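Local coordinates for DNA mismatch repair protein MLH3 (Saccharomyces cerevisiae S288C, PDB 6RMN) that takes part in DNA mismatch repair as a MutLbeta subunit that corrects insertion-deletion loops, represented here by its C-terminal, zinc-binding part, at residues B[19-24]-B[204-209]; B[66-71]-B[156-161]; B[101-106]-B[180-185]. All coordinates share one frame; numbering follows the deposited sequence.

Contact 1: B[19-24]-B[204-209]; sequences VINQVD and LTRQEC
Q22 reaches across to the backbone of L204, and the one direct hydrogen bond between segments 19-24 and 204-209 forms there: L204 N donates to Q22 OE1 over 3.1 Å, with an N-H...O angle of 154°. The donor sits above the amide plane, 47° out of it. With CG anti to the backbone N (chi1 -167°) and the chain extended beyond it, the Q22 amide arrives beside L204, while its NE2 bonds to D202 O and Q48 OE1. A water adds a second polar link by donating to both N21 OD1 and L204 O, each at 2.7 Å; N21 OD1 also accepts from Q22 N.

R206 buries the largest area here. It bends at chi3 and brings NH1 to 2.8 Å from V19 O, but the angle is too poor for a hydrogen bond. I20 O lies in the guanidinium plane, at its edge, and R206 CD passes 3.2 Å from this oxygen.

Apolar contact comes from V19 CG1, 3.9 Å from C209 CB, and from Q22 CB, 4.1 Å from C209 SG.

T205 and E208 form a capping box; I20 and N21 both face L29 of strand 27-31, a classic beta bulge. Another protein's chain packs on strand 18-23, outermost in this chain's sheet. Its polar linkage to the helix start rests on the Q22 amide and the shared water, complemented by the R206 chain and V19-C209 packing.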
ATOM      1  N   VAL B  19      -0.116  -2.759  -3.545  1.00 37.21           N
ATOM      2  CA  VAL B  19      -0.283  -1.353  -3.135  1.00 34.42           C
ATOM      3  C   VAL B  19      -1.097  -1.226  -1.842  1.00 35.98           C
ATOM      4  O   VAL B  19      -2.195  -1.772  -1.743  1.00 33.79           O
ATOM      5  CB  VAL B  19      -0.930  -0.467  -4.258  1.00 37.53           C
ATOM      6  CG1 VAL B  19      -1.172   0.966  -3.780  1.00 35.96           C
ATOM      7  CG2 VAL B  19      -0.092  -0.460  -5.531  1.00 37.56           C
ATOM      8  N   ILE B  20      -0.606  -0.399  -0.911  1.00 32.37           N
ATOM      9  CA  ILE B  20      -1.322  -0.049   0.303  1.00 31.60           C
ATOM     10  C   ILE B  20      -2.132   1.213  -0.070  1.00 36.83           C
ATOM     11  O   ILE B  20      -3.325   1.088  -0.343  1.00 37.72           O
ATOM     12  CB  ILE B  20      -0.384   0.073   1.544  1.00 33.59           C
ATOM     13  CG1 ILE B  20       0.352  -1.284   1.776  1.00 34.19           C
ATOM     14  CG2 ILE B  20      -1.180   0.517   2.804  1.00 32.06           C
ATOM     15  CD1 ILE B  20       1.325  -1.329   2.867  1.00 41.83           C
ATOM     16  N   ASN B  21      -1.484   2.393  -0.198  1.00 32.81           N
ATOM     17  CA  ASN B  21      -2.169   3.625  -0.633  1.00 32.52           C
ATOM     18  C   ASN B  21      -1.197   4.796  -0.854  1.00 36.16           C
ATOM     19  O   ASN B  21       0.017   4.633  -0.682  1.00 35.85           O
ATOM     20  CB  ASN B  21      -3.294   4.035   0.356  1.00 30.01           C
ATOM     21  CG  ASN B  21      -4.542   4.597  -0.294  1.00 47.85           C
ATOM     22  OD1 ASN B  21      -4.529   5.146  -1.409  1.00 39.52           O
ATOM     23  ND2 ASN B  21      -5.654   4.490   0.407  1.00 40.69           N
ATOM     24  N   GLN B  22      -1.741   5.982  -1.223  1.00 32.08           N
ATOM     25  CA  GLN B  22      -0.968   7.210  -1.388  1.00 31.17           C
ATOM     26  C   GLN B  22      -0.631   7.745   0.008  1.00 36.12           C
ATOM     27  O   GLN B  22      -1.451   7.662   0.928  1.00 34.90           O
ATOM     28  CB  GLN B  22      -1.744   8.251  -2.215  1.00 32.35           C
ATOM     29  CG  GLN B  22      -0.890   9.433  -2.691  1.00 32.23           C
ATOM     30  CD  GLN B  22      -1.678  10.552  -3.335  1.00 49.60           C
ATOM     31  OE1 GLN B  22      -2.852  10.807  -3.035  1.00 43.60           O
ATOM     32  NE2 GLN B  22      -1.032  11.266  -4.235  1.00 45.60           N
ATOM     33  N   VAL B  23       0.591   8.268   0.158  1.00 34.87           N
ATOM     34  CA  VAL B  23       1.129   8.815   1.403  1.00 35.70           C
ATOM     35  C   VAL B  23       1.599  10.248   1.133  1.00 41.85           C
ATOM     36  O   VAL B  23       2.432  10.454   0.251  1.00 41.94           O
ATOM     37  CB  VAL B  23       2.305   7.930   1.934  1.00 39.23           C
ATOM     38  CG1 VAL B  23       3.059   8.612   3.075  1.00 39.91           C
ATOM     39  CG2 VAL B  23       1.821   6.554   2.359  1.00 38.40           C
ATOM     40  N   ASP B  24       1.060  11.227   1.894  1.00 40.43           N
ATOM     41  CA  ASP B  24       1.424  12.655   1.895  1.00 41.44           C
ATOM     42  C   ASP B  24       1.300  13.347   0.518  1.00 45.04           C
ATOM     43  O   ASP B  24       1.884  14.414   0.316  1.00 45.71           O
ATOM     44  CB  ASP B  24       2.849  12.815   2.488  1.00 44.01           C
ATOM     45  CG  ASP B  24       3.264  14.221   2.871  1.00 59.41           C
ATOM     46  OD1 ASP B  24       2.530  14.867   3.649  1.00 62.74           O
ATOM     47  OD2 ASP B  24       4.330  14.669   2.403  1.00 65.76           O
ATOM     48  N   LEU B 204      -4.305  11.036  -5.781  1.00 37.16           N
ATOM     49  CA  LEU B 204      -4.384   9.769  -6.505  1.00 35.37           C
ATOM     50  C   LEU B 204      -5.248   8.861  -5.701  1.00 38.44           C
ATOM     51  O   LEU B 204      -5.075   8.802  -4.486  1.00 38.43           O
ATOM     52  CB  LEU B 204      -2.992   9.106  -6.746  1.00 33.39           C
ATOM     53  CG  LEU B 204      -1.979   9.846  -7.651  1.00 35.77           C
ATOM     54  CD1 LEU B 204      -0.575   9.370  -7.394  1.00 33.37           C
ATOM     55  CD2 LEU B 204      -2.320   9.695  -9.115  1.00 38.34           C
ATOM     56  N   THR B 205      -6.204   8.176  -6.353  1.00 35.15           N
ATOM     57  CA  THR B 205      -7.068   7.183  -5.701  1.00 34.55           C
ATOM     58  C   THR B 205      -6.252   5.885  -5.586  1.00 37.84           C
ATOM     59  O   THR B 205      -5.263   5.749  -6.302  1.00 35.48           O
ATOM     60  CB  THR B 205      -8.345   6.954  -6.518  1.00 39.30           C
ATOM     61  OG1 THR B 205      -7.997   6.399  -7.781  1.00 36.02           O
ATOM     62  CG2 THR B 205      -9.165   8.219  -6.710  1.00 37.49           C
ATOM     63  N   ARG B 206      -6.637   4.935  -4.705  1.00 36.51           N
ATOM     64  CA  ARG B 206      -5.899   3.661  -4.587  1.00 35.76           C
ATOM     65  C   ARG B 206      -5.850   2.946  -5.959  1.00 39.71           C
ATOM     66  O   ARG B 206      -4.816   2.404  -6.320  1.00 38.59           O
ATOM     67  CB  ARG B 206      -6.510   2.741  -3.495  1.00 36.53           C
ATOM     68  CG  ARG B 206      -5.513   1.704  -2.965  1.00 41.15           C
ATOM     69  CD  ARG B 206      -6.099   0.813  -1.893  1.00 46.98           C
ATOM     70  NE  ARG B 206      -6.707  -0.381  -2.477  1.00 62.87           N
ATOM     71  CZ  ARG B 206      -6.151  -1.589  -2.477  1.00 72.93           C
ATOM     72  NH1 ARG B 206      -4.977  -1.789  -1.894  1.00 48.16           N
ATOM     73  NH2 ARG B 206      -6.775  -2.612  -3.050  1.00 65.34           N
ATOM     74  N   GLN B 207      -6.956   2.994  -6.724  1.00 38.30           N
ATOM     75  CA  GLN B 207      -7.078   2.409  -8.055  1.00 39.68           C
ATOM     76  C   GLN B 207      -6.062   3.018  -9.046  1.00 43.86           C
ATOM     77  O   GLN B 207      -5.418   2.267  -9.790  1.00 45.13           O
ATOM     78  CB  GLN B 207      -8.530   2.521  -8.564  1.00 43.26           C
ATOM     79  CG  GLN B 207      -8.884   1.613  -9.761  1.00 70.18           C
ATOM     80  CD  GLN B 207      -8.458   0.163  -9.601  1.00 96.02           C
ATOM     81  OE1 GLN B 207      -7.595  -0.340 -10.341  1.00 89.32           O
ATOM     82  NE2 GLN B 207      -9.039  -0.535  -8.624  1.00 90.31           N
ATOM     83  N   GLU B 208      -5.873   4.354  -9.023  1.00 38.16           N
ATOM     84  CA  GLU B 208      -4.882   5.014  -9.888  1.00 36.23           C
ATOM     85  C   GLU B 208      -3.461   4.584  -9.500  1.00 37.22           C
ATOM     86  O   GLU B 208      -2.640   4.371 -10.386  1.00 37.75           O
ATOM     87  CB  GLU B 208      -5.029   6.548  -9.875  1.00 37.32           C
ATOM     88  CG  GLU B 208      -6.339   7.061 -10.452  1.00 43.99           C
ATOM     89  CD  GLU B 208      -6.611   8.549 -10.274  1.00 69.90           C
ATOM     90  OE1 GLU B 208      -6.242   9.118  -9.219  1.00 47.57           O
ATOM     91  OE2 GLU B 208      -7.216   9.145 -11.194  1.00 72.13           O
ATOM     92  N   CYS B 209      -3.187   4.437  -8.190  1.00 32.84           N
ATOM     93  CA  CYS B 209      -1.914   3.946  -7.611  1.00 32.86           C
ATOM     94  C   CYS B 209      -1.645   2.489  -8.031  1.00 36.35           C
ATOM     95  O   CYS B 209      -0.506   2.136  -8.316  1.00 36.93           O
ATOM     96  CB  CYS B 209      -1.919   4.081  -6.088  1.00 33.53           C
ATOM     97  SG  CYS B 209      -2.010   5.791  -5.496  1.00 38.03           S
TER
HETATM   98  O   HOH W   1      -5.700   7.448  -2.234  1.00 36.43           O

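Contact 2: B[66-71]-B[156-161]; sequences TEVVTG and LPMDLS
M158 and L160 approach the last turn of helix 48-69, meeting V68 and V69 through apolar side-chain atoms; no hydrogen bond joins segments 66-71 and 156-161. The closer-packed part is the methionine end. M158 CE lies 3.7 Å from V68 CG1 and 3.8 Å from V69 CG2, so a single methyl group bridges two successive residues of the helix. Its chain is bent at both chi2 (-60°) and chi3 (-75°), and these two turns carry CE round to the helix. The M158 side chain runs at about a right angle to that of V69 and obliquely to that of V68. The V68 methyl in this contact, CG1, stands anti to the backbone N, whereas V69 offers the branch beside its backbone N. V68 and M158 are buried, and both also pack on W103.

The other half is looser and nearer solvent. L160 applies CD2 to the backbone as much as to a side chain: the methyl is 3.8 Å from V69 CA and 4.0 Å from V68 O, while V69 CG2 is 4.2 Å away. V69 and L160 are both partly exposed, and the chain on their flank is exposed. The whole contact buries only 163 Å², summed over both sides.

The polar groups are satisfied elsewhere. T66 O accepts from T70 N and T70 OG1, which reach it from opposite faces of its plane, the hydroxyl at 2.7 Å. On the loop, M158 N bonds to E99 OE2. Helix 48-69 ends at G71, with positive phi, in a Schellman motif, and the long connection between helices 136-151 and 183-196 lies against this capped C-terminal end.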
ATOM      1  N   THR B  66      10.622   2.477 -32.765  1.00 45.14           N
ATOM      2  CA  THR B  66       9.790   1.674 -33.678  1.00 47.28           C
ATOM      3  C   THR B  66       9.738   2.396 -35.028  1.00 53.64           C
ATOM      4  O   THR B  66       9.864   1.743 -36.059  1.00 56.31           O
ATOM      5  CB  THR B  66       8.390   1.406 -33.070  1.00 51.71           C
ATOM      6  OG1 THR B  66       8.568   0.655 -31.881  1.00 50.65           O
ATOM      7  CG2 THR B  66       7.476   0.616 -33.988  1.00 50.56           C
ATOM      8  N   GLU B  67       9.625   3.741 -35.013  1.00 48.22           N
ATOM      9  CA  GLU B  67       9.599   4.572 -36.219  1.00 48.12           C
ATOM     10  C   GLU B  67      10.937   4.532 -36.966  1.00 52.14           C
ATOM     11  O   GLU B  67      10.959   4.405 -38.191  1.00 53.67           O
ATOM     12  CB  GLU B  67       9.273   6.030 -35.866  1.00 48.12           C
ATOM     13  CG  GLU B  67       7.820   6.303 -35.531  1.00 61.63           C
ATOM     14  CD  GLU B  67       7.599   7.675 -34.926  1.00 84.21           C
ATOM     15  OE1 GLU B  67       7.692   8.682 -35.667  1.00 75.41           O
ATOM     16  OE2 GLU B  67       7.334   7.743 -33.704  1.00 85.39           O
ATOM     17  N   VAL B  68      12.043   4.681 -36.233  1.00 46.78           N
ATOM     18  CA  VAL B  68      13.395   4.718 -36.793  1.00 46.38           C
ATOM     19  C   VAL B  68      13.773   3.369 -37.431  1.00 53.81           C
ATOM     20  O   VAL B  68      14.200   3.344 -38.591  1.00 55.17           O
ATOM     21  CB  VAL B  68      14.411   5.229 -35.726  1.00 47.96           C
ATOM     22  CG1 VAL B  68      15.862   4.977 -36.138  1.00 48.15           C
ATOM     23  CG2 VAL B  68      14.182   6.710 -35.430  1.00 46.00           C
ATOM     24  N   VAL B  69      13.569   2.262 -36.693  1.00 51.95           N
ATOM     25  CA  VAL B  69      13.882   0.894 -37.130  1.00 54.46           C
ATOM     26  C   VAL B  69      13.025   0.455 -38.342  1.00 61.39           C
ATOM     27  O   VAL B  69      13.516  -0.315 -39.163  1.00 63.57           O
ATOM     28  CB  VAL B  69      13.821  -0.109 -35.936  1.00 58.74           C
ATOM     29  CG1 VAL B  69      13.898  -1.564 -36.396  1.00 61.41           C
ATOM     30  CG2 VAL B  69      14.927   0.181 -34.922  1.00 56.84           C
ATOM     31  N   THR B  70      11.782   0.962 -38.480  1.00 58.23           N
ATOM     32  CA  THR B  70      10.881   0.584 -39.588  1.00 59.95           C
ATOM     33  C   THR B  70      10.872   1.599 -40.759  1.00 63.67           C
ATOM     34  O   THR B  70      10.154   1.396 -41.742  1.00 65.42           O
ATOM     35  CB  THR B  70       9.456   0.300 -39.064  1.00 66.78           C
ATOM     36  OG1 THR B  70       8.889   1.505 -38.536  1.00 63.14           O
ATOM     37  CG2 THR B  70       9.412  -0.824 -38.018  1.00 63.69           C
ATOM     38  N   GLY B  71      11.670   2.658 -40.650  1.00 58.43           N
ATOM     39  CA  GLY B  71      11.765   3.700 -41.669  1.00 58.68           C
ATOM     40  C   GLY B  71      10.492   4.510 -41.831  1.00 64.16           C
ATOM     41  O   GLY B  71      10.136   4.895 -42.948  1.00 65.66           O
ATOM     42  N   LEU B 156      27.418   4.392 -30.525  1.00 56.23           N
ATOM     43  CA  LEU B 156      27.661   3.550 -31.695  1.00 59.47           C
ATOM     44  C   LEU B 156      26.559   3.756 -32.731  1.00 62.66           C
ATOM     45  O   LEU B 156      25.498   4.262 -32.359  1.00 59.54           O
ATOM     46  CB  LEU B 156      27.932   2.057 -31.364  1.00 62.29           C
ATOM     47  CG  LEU B 156      26.972   1.279 -30.478  1.00 68.05           C
ATOM     48  CD1 LEU B 156      25.807   0.711 -31.285  1.00 69.59           C
ATOM     49  CD2 LEU B 156      27.690   0.107 -29.858  1.00 71.70           C
ATOM     50  N   PRO B 157      26.802   3.471 -34.039  1.00 61.93           N
ATOM     51  CA  PRO B 157      25.763   3.739 -35.055  1.00 61.53           C
ATOM     52  C   PRO B 157      24.531   2.840 -34.970  1.00 67.83           C
ATOM     53  O   PRO B 157      24.602   1.737 -34.425  1.00 68.89           O
ATOM     54  CB  PRO B 157      26.509   3.560 -36.391  1.00 64.68           C
ATOM     55  CG  PRO B 157      27.970   3.484 -36.039  1.00 70.08           C
ATOM     56  CD  PRO B 157      28.021   2.917 -34.668  1.00 65.53           C
ATOM     57  N   MET B 158      23.399   3.327 -35.505  1.00 65.58           N
ATOM     58  CA  MET B 158      22.127   2.606 -35.530  1.00 66.64           C
ATOM     59  C   MET B 158      22.177   1.455 -36.512  1.00 75.25           C
ATOM     60  O   MET B 158      22.154   1.688 -37.720  1.00 75.04           O
ATOM     61  CB  MET B 158      20.968   3.546 -35.914  1.00 67.63           C
ATOM     62  CG  MET B 158      20.208   4.080 -34.746  1.00 69.95           C
ATOM     63  SD  MET B 158      19.434   2.838 -33.687  1.00 74.97           S
ATOM     64  CE  MET B 158      18.095   2.353 -34.682  1.00 72.44           C
ATOM     65  N   ASP B 159      22.232   0.214 -36.016  1.00 75.82           N
ATOM     66  CA  ASP B 159      22.242  -0.917 -36.932  1.00 79.21           C
ATOM     67  C   ASP B 159      20.809  -1.311 -37.275  1.00 85.90           C
ATOM     68  O   ASP B 159      20.042  -1.713 -36.389  1.00 84.65           O
ATOM     69  CB  ASP B 159      23.071  -2.096 -36.408  1.00 83.13           C
ATOM     70  CG  ASP B 159      23.624  -2.957 -37.525  1.00 96.69           C
ATOM     71  OD1 ASP B 159      24.444  -2.447 -38.320  1.00 97.67           O
ATOM     72  OD2 ASP B 159      23.235  -4.140 -37.609  1.00105.81           O
ATOM     73  N   LEU B 160      20.440  -1.129 -38.560  1.00 85.24           N
ATOM     74  CA  LEU B 160      19.110  -1.429 -39.097  1.00 86.64           C
ATOM     75  C   LEU B 160      19.088  -2.740 -39.909  1.00 98.13           C
ATOM     76  O   LEU B 160      18.037  -3.106 -40.447  1.00 98.97           O
ATOM     77  CB  LEU B 160      18.557  -0.241 -39.925  1.00 85.16           C
ATOM     78  CG  LEU B 160      18.487   1.146 -39.249  1.00 86.46           C
ATOM     79  CD1 LEU B 160      18.064   2.213 -40.236  1.00 85.92           C
ATOM     80  CD2 LEU B 160      17.532   1.159 -38.090  1.00 86.56           C
ATOM     81  N   SER B 161      20.241  -3.464 -39.958  1.00 99.55           N
ATOM     82  CA  SER B 161      20.420  -4.751 -40.651  1.00104.00           C
ATOM     83  C   SER B 161      19.523  -5.849 -40.072  1.00113.11           C
ATOM     84  O   SER B 161      19.107  -6.749 -40.803  1.00115.20           O
ATOM     85  CB  SER B 161      21.877  -5.197 -40.582  1.00108.73           C
ATOM     86  OG  SER B 161      22.712  -4.391 -41.396  1.00115.87           O
TER

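Contact 3: B[101-106]-B[180-185]; sequences KKWGIG and CVPTVF
W103, F185 and P182 bury the most surface here, with the indole at the centre. W103 CG lies anti to the carbonyl carbon, beside the backbone N (chi1 -60°), which swings the indole toward segment 180-185. P182 CD sits over its six-membered ring, 3.6 Å from the W103 ring centroid and 15° off the normal, a CH-pi contact made with the face. Two further atoms meet the benzo ring obliquely: C180 O comes to 3.5 Å from W103 CZ2, and V181 CG2 to 3.8 Å from W103 CH2.

F185 meets the base of the tryptophan. Its CE2 lies 4.0 Å from W103 CB, and its CZ is 3.8 Å from W103 O. The two rings, 5.6 Å between centroids with planes 31° apart, are too oblique to be a stack or an edge-to-face pair. I105 CD1 comes in at the F185 edge, 4.2 Å from F185 CE2.

G104, with positive phi, closes helix 87-101 in a Schellman motif, while P182 is the N-cap of helix 183-196. With all six touching residues buried and no hydrogen bond across the segments, cohesion probably rests on dispersion and CH-pi contact, joining one helix end to another helix start.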
ATOM      1  N   LYS B 101      20.601  10.543 -41.585  1.00 48.36           N
ATOM      2  CA  LYS B 101      19.372  10.270 -42.358  1.00 48.27           C
ATOM      3  C   LYS B 101      18.410   9.354 -41.584  1.00 49.95           C
ATOM      4  O   LYS B 101      17.199   9.520 -41.700  1.00 50.39           O
ATOM      5  CB  LYS B 101      19.681   9.648 -43.745  1.00 53.57           C
ATOM      6  CG  LYS B 101      20.437  10.548 -44.729  1.00 73.29           C
ATOM      7  CD  LYS B 101      19.523  11.455 -45.571  1.00 85.68           C
ATOM      8  CE  LYS B 101      20.308  12.385 -46.471  1.00 89.86           C
ATOM      9  NZ  LYS B 101      19.443  13.441 -47.057  1.00 98.32           N
ATOM     10  N   LYS B 102      18.943   8.414 -40.786  1.00 45.22           N
ATOM     11  CA  LYS B 102      18.158   7.474 -39.964  1.00 44.95           C
ATOM     12  C   LYS B 102      17.329   8.184 -38.881  1.00 48.10           C
ATOM     13  O   LYS B 102      16.320   7.642 -38.426  1.00 48.37           O
ATOM     14  CB  LYS B 102      19.081   6.436 -39.300  1.00 47.54           C
ATOM     15  CG  LYS B 102      19.891   5.601 -40.280  1.00 49.15           C
ATOM     16  CD  LYS B 102      20.948   4.797 -39.553  1.00 53.17           C
ATOM     17  CE  LYS B 102      21.857   4.104 -40.524  1.00 54.62           C
ATOM     18  NZ  LYS B 102      22.871   3.275 -39.834  1.00 60.96           N
ATOM     19  N   TRP B 103      17.770   9.384 -38.462  1.00 43.37           N
ATOM     20  CA  TRP B 103      17.106  10.201 -37.451  1.00 41.91           C
ATOM     21  C   TRP B 103      16.308  11.362 -38.057  1.00 46.39           C
ATOM     22  O   TRP B 103      15.915  12.267 -37.330  1.00 45.09           O
ATOM     23  CB  TRP B 103      18.131  10.713 -36.424  1.00 39.85           C
ATOM     24  CG  TRP B 103      18.845   9.609 -35.705  1.00 40.24           C
ATOM     25  CD1 TRP B 103      20.119   9.170 -35.932  1.00 43.69           C
ATOM     26  CD2 TRP B 103      18.292   8.746 -34.699  1.00 39.20           C
ATOM     27  NE1 TRP B 103      20.410   8.114 -35.095  1.00 43.22           N
ATOM     28  CE2 TRP B 103      19.300   7.825 -34.337  1.00 43.33           C
ATOM     29  CE3 TRP B 103      17.042   8.669 -34.059  1.00 39.53           C
ATOM     30  CZ2 TRP B 103      19.109   6.863 -33.338  1.00 42.16           C
ATOM     31  CZ3 TRP B 103      16.848   7.698 -33.087  1.00 40.63           C
ATOM     32  CH2 TRP B 103      17.863   6.787 -32.761  1.00 41.82           C
ATOM     33  N   GLY B 104      16.064  11.318 -39.367  1.00 44.97           N
ATOM     34  CA  GLY B 104      15.301  12.338 -40.077  1.00 45.52           C
ATOM     35  C   GLY B 104      16.065  13.607 -40.396  1.00 50.68           C
ATOM     36  O   GLY B 104      15.472  14.573 -40.885  1.00 51.47           O
ATOM     37  N   ILE B 105      17.384  13.620 -40.133  1.00 46.42           N
ATOM     38  CA  ILE B 105      18.248  14.772 -40.389  1.00 46.19           C
ATOM     39  C   ILE B 105      18.890  14.571 -41.764  1.00 52.71           C
ATOM     40  O   ILE B 105      19.796  13.750 -41.908  1.00 52.68           O
ATOM     41  CB  ILE B 105      19.279  14.990 -39.228  1.00 47.95           C
ATOM     42  CG1 ILE B 105      18.568  15.147 -37.857  1.00 45.98           C
ATOM     43  CG2 ILE B 105      20.232  16.174 -39.516  1.00 48.46           C
ATOM     44  CD1 ILE B 105      19.280  14.539 -36.708  1.00 47.43           C
ATOM     45  N   GLY B 106      18.364  15.286 -42.765  1.00 50.86           N
ATOM     46  CA  GLY B 106      18.818  15.200 -44.145  1.00 51.71           C
ATOM     47  C   GLY B 106      19.587  16.423 -44.584  1.00 57.42           C
ATOM     48  O   GLY B 106      19.055  17.530 -44.541  1.00 57.87           O
ATOM     49  N   CYS B 180      22.132   4.278 -28.845  1.00 53.85           N
ATOM     50  CA  CYS B 180      22.339   4.939 -30.149  1.00 53.38           C
ATOM     51  C   CYS B 180      21.611   6.254 -30.282  1.00 52.00           C
ATOM     52  O   CYS B 180      21.911   7.031 -31.179  1.00 51.96           O
ATOM     53  CB  CYS B 180      21.933   4.008 -31.282  1.00 55.33           C
ATOM     54  SG  CYS B 180      22.611   2.348 -31.139  1.00 62.19           S
ATOM     55  N   VAL B 181      20.596   6.461 -29.465  1.00 44.84           N
ATOM     56  CA  VAL B 181      19.767   7.647 -29.529  1.00 42.34           C
ATOM     57  C   VAL B 181      20.585   8.917 -29.266  1.00 44.11           C
ATOM     58  O   VAL B 181      21.179   9.011 -28.196  1.00 43.70           O
ATOM     59  CB  VAL B 181      18.542   7.503 -28.599  1.00 44.51           C
ATOM     60  CG1 VAL B 181      17.698   8.770 -28.609  1.00 43.47           C
ATOM     61  CG2 VAL B 181      17.705   6.290 -28.990  1.00 44.20           C
ATOM     62  N   PRO B 182      20.667   9.884 -30.224  1.00 39.06           N
ATOM     63  CA  PRO B 182      21.426  11.121 -29.955  1.00 38.74           C
ATOM     64  C   PRO B 182      20.973  11.819 -28.665  1.00 40.17           C
ATOM     65  O   PRO B 182      19.790  11.782 -28.344  1.00 36.91           O
ATOM     66  CB  PRO B 182      21.163  11.974 -31.200  1.00 40.42           C
ATOM     67  CG  PRO B 182      20.845  10.981 -32.267  1.00 44.59           C
ATOM     68  CD  PRO B 182      20.064   9.918 -31.571  1.00 39.57           C
ATOM     69  N   THR B 183      21.934  12.417 -27.915  1.00 38.16           N
ATOM     70  CA  THR B 183      21.713  13.122 -26.644  1.00 38.07           C
ATOM     71  C   THR B 183      20.560  14.136 -26.727  1.00 40.86           C
ATOM     72  O   THR B 183      19.770  14.228 -25.786  1.00 38.39           O
ATOM     73  CB  THR B 183      23.032  13.751 -26.140  1.00 48.72           C
ATOM     74  OG1 THR B 183      24.023  12.726 -26.041  1.00 51.26           O
ATOM     75  CG2 THR B 183      22.889  14.442 -24.776  1.00 44.36           C
ATOM     76  N   VAL B 184      20.451  14.866 -27.857  1.00 38.70           N
ATOM     77  CA  VAL B 184      19.385  15.853 -28.067  1.00 38.58           C
ATOM     78  C   VAL B 184      17.995  15.197 -28.063  1.00 43.02           C
ATOM     79  O   VAL B 184      17.052  15.814 -27.587  1.00 43.28           O
ATOM     80  CB  VAL B 184      19.624  16.752 -29.310  1.00 42.23           C
ATOM     81  CG1 VAL B 184      19.580  15.948 -30.617  1.00 41.26           C
ATOM     82  CG2 VAL B 184      18.638  17.928 -29.341  1.00 42.04           C
ATOM     83  N   PHE B 185      17.875  13.956 -28.572  1.00 40.75           N
ATOM     84  CA  PHE B 185      16.604  13.246 -28.595  1.00 40.83           C
ATOM     85  C   PHE B 185      16.214  12.796 -27.181  1.00 44.56           C
ATOM     86  O   PHE B 185      15.084  13.018 -26.766  1.00 43.60           O
ATOM     87  CB  PHE B 185      16.624  12.101 -29.609  1.00 43.08           C
ATOM     88  CG  PHE B 185      16.565  12.560 -31.043  1.00 46.10           C
ATOM     89  CD1 PHE B 185      15.363  12.916 -31.627  1.00 50.83           C
ATOM     90  CD2 PHE B 185      17.711  12.617 -31.817  1.00 50.50           C
ATOM     91  CE1 PHE B 185      15.315  13.347 -32.961  1.00 53.03           C
ATOM     92  CE2 PHE B 185      17.663  13.043 -33.150  1.00 53.83           C
ATOM     93  CZ  PHE B 185      16.467  13.410 -33.710  1.00 51.90           C
TER

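How the contacts relate
Contacts 2 and 3 are neighbours, their centres about 10 Å apart, and their segments alternate along the chain. They touch directly: K102 NZ of contact 3 lies 2.7 Å from M158 O of contact 2, a probable hydrogen bond, while M158 CG packs 3.3 Å from W103 CZ2 and L156 CD1 lies 3.6 Å from C180 SG. Contact 1 stands apart on the opposite side of the chain's centre, its centre about 39 Å from that of contact 2 and about 38 Å from that of contact 3. It is about 14 Å from a bound zinc ion, measured from the L204 side chain. Helices 48-69 and 183-196, which carry zinc ligands H49, E53 and C194, also lead to contacts 2 and 3.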